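Local coordinates for protein oxalate--CoA ligase (Arabidopsis thaliana, PDB 5IE2) that belongs to the ANL superfamily of AMP-binding, acyl-activating enzymes and holds ATP and a magnesium ion, at residues K178-T183 with N369-Y374. Sequence-based numbering, arbitrary orientation.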
ATOM      1  N   LYS A 178      -4.640 -10.565  -9.704  1.00 41.50           N
ATOM      2  CA  LYS A 178      -5.545 -10.082 -10.765  1.00 38.86           C
ATOM      3  C   LYS A 178      -5.028  -8.738 -11.281  1.00 31.86           C
ATOM      4  O   LYS A 178      -4.539  -7.971 -10.470  1.00 30.32           O
ATOM      5  CB  LYS A 178      -6.977  -9.924 -10.227  1.00 42.10           C
ATOM      6  CG  LYS A 178      -7.809 -11.210 -10.078  1.00 46.88           C
ATOM      7  CD  LYS A 178      -9.124 -10.876  -9.384  1.00 49.89           C
ATOM      8  CE  LYS A 178     -10.189 -11.908  -9.643  1.00 54.02           C
ATOM      9  NZ  LYS A 178      -9.713 -13.321  -9.731  1.00 56.92           N
ATOM     10  N   GLY A 179      -5.182  -8.457 -12.582  1.00 29.69           N
ATOM     11  CA  GLY A 179      -4.809  -7.158 -13.172  1.00 27.94           C
ATOM     12  C   GLY A 179      -5.828  -6.042 -12.975  1.00 23.94           C
ATOM     13  O   GLY A 179      -7.008  -6.190 -13.338  1.00 24.82           O
ATOM     14  N   VAL A 180      -5.368  -4.915 -12.432  1.00 24.43           N
ATOM     15  CA  VAL A 180      -6.238  -3.819 -12.049  1.00 20.54           C
ATOM     16  C   VAL A 180      -5.894  -2.515 -12.761  1.00 19.22           C
ATOM     17  O   VAL A 180      -4.906  -1.905 -12.434  1.00 18.94           O
ATOM     18  CB  VAL A 180      -6.176  -3.582 -10.513  1.00 20.46           C
ATOM     19  CG1 VAL A 180      -7.160  -2.502 -10.111  1.00 17.31           C
ATOM     20  CG2 VAL A 180      -6.516  -4.872  -9.789  1.00 22.89           C
ATOM     21  N   PRO A 181      -6.728  -2.089 -13.711  1.00 19.05           N
ATOM     22  CA  PRO A 181      -6.543  -0.798 -14.384  1.00 18.90           C
ATOM     23  C   PRO A 181      -7.226   0.305 -13.581  1.00 18.24           C
ATOM     24  O   PRO A 181      -8.379   0.143 -13.160  1.00 18.77           O
ATOM     25  CB  PRO A 181      -7.191  -0.993 -15.752  1.00 20.49           C
ATOM     26  CG  PRO A 181      -8.232  -1.999 -15.523  1.00 24.30           C
ATOM     27  CD  PRO A 181      -7.804  -2.880 -14.324  1.00 22.23           C
ATOM     28  N   LEU A 182      -6.479   1.384 -13.346  1.00 17.15           N
ATOM     29  CA  LEU A 182      -6.960   2.546 -12.602  1.00 16.86           C
ATOM     30  C   LEU A 182      -6.775   3.797 -13.444  1.00 16.91           C
ATOM     31  O   LEU A 182      -5.779   3.922 -14.155  1.00 18.26           O
ATOM     32  CB  LEU A 182      -6.165   2.695 -11.287  1.00 15.09           C
ATOM     33  CG  LEU A 182      -6.337   1.382 -10.460  1.00 15.32           C
ATOM     34  CD1 LEU A 182      -5.330   1.441  -9.254  1.00 15.38           C
ATOM     35  CD2 LEU A 182      -7.802   1.193  -9.934  1.00 17.51           C
ATOM     36  N   THR A 183      -7.756   4.696 -13.376  1.00 17.09           N
ATOM     37  CA  THR A 183      -7.796   5.876 -14.223  1.00 15.51           C
ATOM     38  C   THR A 183      -7.248   7.132 -13.504  1.00 15.42           C
ATOM     39  O   THR A 183      -6.974   7.139 -12.296  1.00 13.73           O
ATOM     40  CB  THR A 183      -9.236   6.205 -14.624  1.00 13.44           C
ATOM     41  OG1 THR A 183      -9.975   6.355 -13.403  1.00 13.82           O
ATOM     42  CG2 THR A 183      -9.845   5.040 -15.453  1.00 13.84           C
ATOM     43  N   ASN A 369     -13.230   6.178  -6.744  1.00 15.72           N
ATOM     44  CA  ASN A 369     -11.882   5.611  -6.557  1.00 13.29           C
ATOM     45  C   ASN A 369     -11.799   4.154  -6.992  1.00 18.45           C
ATOM     46  O   ASN A 369     -10.720   3.570  -7.042  1.00 17.11           O
ATOM     47  CB  ASN A 369     -11.502   5.716  -5.048  1.00 13.15           C
ATOM     48  CG  ASN A 369     -12.571   5.061  -4.154  1.00 16.70           C
ATOM     49  OD1 ASN A 369     -13.743   5.497  -4.120  1.00 16.99           O
ATOM     50  ND2 ASN A 369     -12.199   3.989  -3.469  1.00 15.75           N
ATOM     51  N   VAL A 370     -12.967   3.530  -7.219  1.00 13.82           N
ATOM     52  CA  VAL A 370     -12.987   2.089  -7.464  1.00 14.06           C
ATOM     53  C   VAL A 370     -12.732   1.774  -8.935  1.00 16.03           C
ATOM     54  O   VAL A 370     -13.254   2.461  -9.831  1.00 16.36           O
ATOM     55  CB  VAL A 370     -14.348   1.493  -7.009  1.00 17.54           C
ATOM     56  CG1 VAL A 370     -14.392  -0.013  -7.196  1.00 14.98           C
ATOM     57  CG2 VAL A 370     -14.601   1.890  -5.520  1.00 19.70           C
ATOM     58  N   THR A 371     -11.926   0.752  -9.186  1.00 16.31           N
ATOM     59  CA  THR A 371     -11.685   0.317 -10.560  1.00 18.73           C
ATOM     60  C   THR A 371     -13.003   0.045 -11.300  1.00 17.40           C
ATOM     61  O   THR A 371     -13.993  -0.379 -10.696  1.00 16.97           O
ATOM     62  CB  THR A 371     -10.786  -0.938 -10.622  1.00 17.58           C
ATOM     63  OG1 THR A 371     -10.494  -1.252 -11.983  1.00 16.92           O
ATOM     64  CG2 THR A 371     -11.423  -2.174  -9.959  1.00 20.02           C
ATOM     65  N   LYS A 372     -13.000   0.294 -12.612  1.00 15.92           N
ATOM     66  CA  LYS A 372     -14.172  -0.049 -13.420  1.00 21.39           C
ATOM     67  C   LYS A 372     -14.271  -1.556 -13.637  1.00 22.50           C
ATOM     68  O   LYS A 372     -15.333  -2.092 -13.979  1.00 21.51           O
ATOM     69  CB  LYS A 372     -14.084   0.643 -14.788  1.00 22.65           C
ATOM     70  CG  LYS A 372     -14.221   2.141 -14.669  1.00 21.89           C
ATOM     71  CD  LYS A 372     -15.629   2.431 -14.053  1.00 33.14           C
ATOM     72  CE  LYS A 372     -15.895   3.891 -14.058  1.00 32.00           C
ATOM     73  NZ  LYS A 372     -17.249   4.177 -13.575  1.00 29.33           N
ATOM     74  N   GLY A 373     -13.144  -2.251 -13.481  1.00 20.64           N
ATOM     75  CA  GLY A 373     -13.168  -3.681 -13.689  1.00 23.51           C
ATOM     76  C   GLY A 373     -11.788  -4.284 -13.963  1.00 22.45           C
ATOM     77  O   GLY A 373     -10.879  -3.618 -14.446  1.00 21.43           O
ATOM     78  N   TYR A 374     -11.647  -5.556 -13.634  1.00 22.02           N
ATOM     79  CA  TYR A 374     -10.404  -6.270 -13.913  1.00 21.61           C
ATOM     80  C   TYR A 374     -10.163  -6.359 -15.392  1.00 24.37           C
ATOM     81  O   TYR A 374     -11.110  -6.404 -16.155  1.00 25.00           O
ATOM     82  CB  TYR A 374     -10.446  -7.682 -13.326  1.00 21.88           C
ATOM     83  CG  TYR A 374     -10.590  -7.719 -11.821  1.00 22.19           C
ATOM     84  CD1 TYR A 374      -9.530  -7.333 -10.985  1.00 21.10           C
ATOM     85  CD2 TYR A 374     -11.766  -8.191 -11.239  1.00 21.23           C
ATOM     86  CE1 TYR A 374      -9.675  -7.373  -9.576  1.00 21.10           C
ATOM     87  CE2 TYR A 374     -11.915  -8.251  -9.845  1.00 22.39           C
ATOM     88  CZ  TYR A 374     -10.870  -7.842  -9.036  1.00 20.80           C
ATOM     89  OH  TYR A 374     -11.042  -7.890  -7.685  1.00 21.03           O
TER
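Lys178 lays its aliphatic chain over one face of the Tyr374 ring, CD standing 3.6 Å from the ring centroid in a CH-pi contact displaced toward the rim, nearest CZ. The ammonium NZ lies farther out, 5.7 Å from the same centroid, which allows at most a weak cation-pi attraction. At the ring edge, Gly179 O approaches in plane, 3.6 Å from Tyr374 CD1, and also receives a CA-H...O contact from Tyr374 CA; Val180 CG2 packs at the edge too, 4.0 Å from Tyr374 CE1. The phenol OH is hydrogen-bonded to Glu316, which fixes the far end of the ring. Strand 179-183 pairs with strand 164-169 in a two-stranded antiparallel hairpin whose connecting loop is the glycine-, serine- and threonine-rich phosphate-binding loop of the ANL (AMP-binding) family, and the Lys178 side chain lies about 6 Å from the bound ATP at the nearest atoms. Farther along, Thr371 turns OG1 anti to its own nitrogen (chi1 -175°) and donates to Pro181 O at 2.8 Å, with a C=O...OG1 angle of 156°. Thr371 OG1 in turn accepts from Gly373 N, closing an ST turn, while the Leu182 side chain crosses that of Thr371 at about a right angle, its CD2 3.7 Å from Thr371 CB.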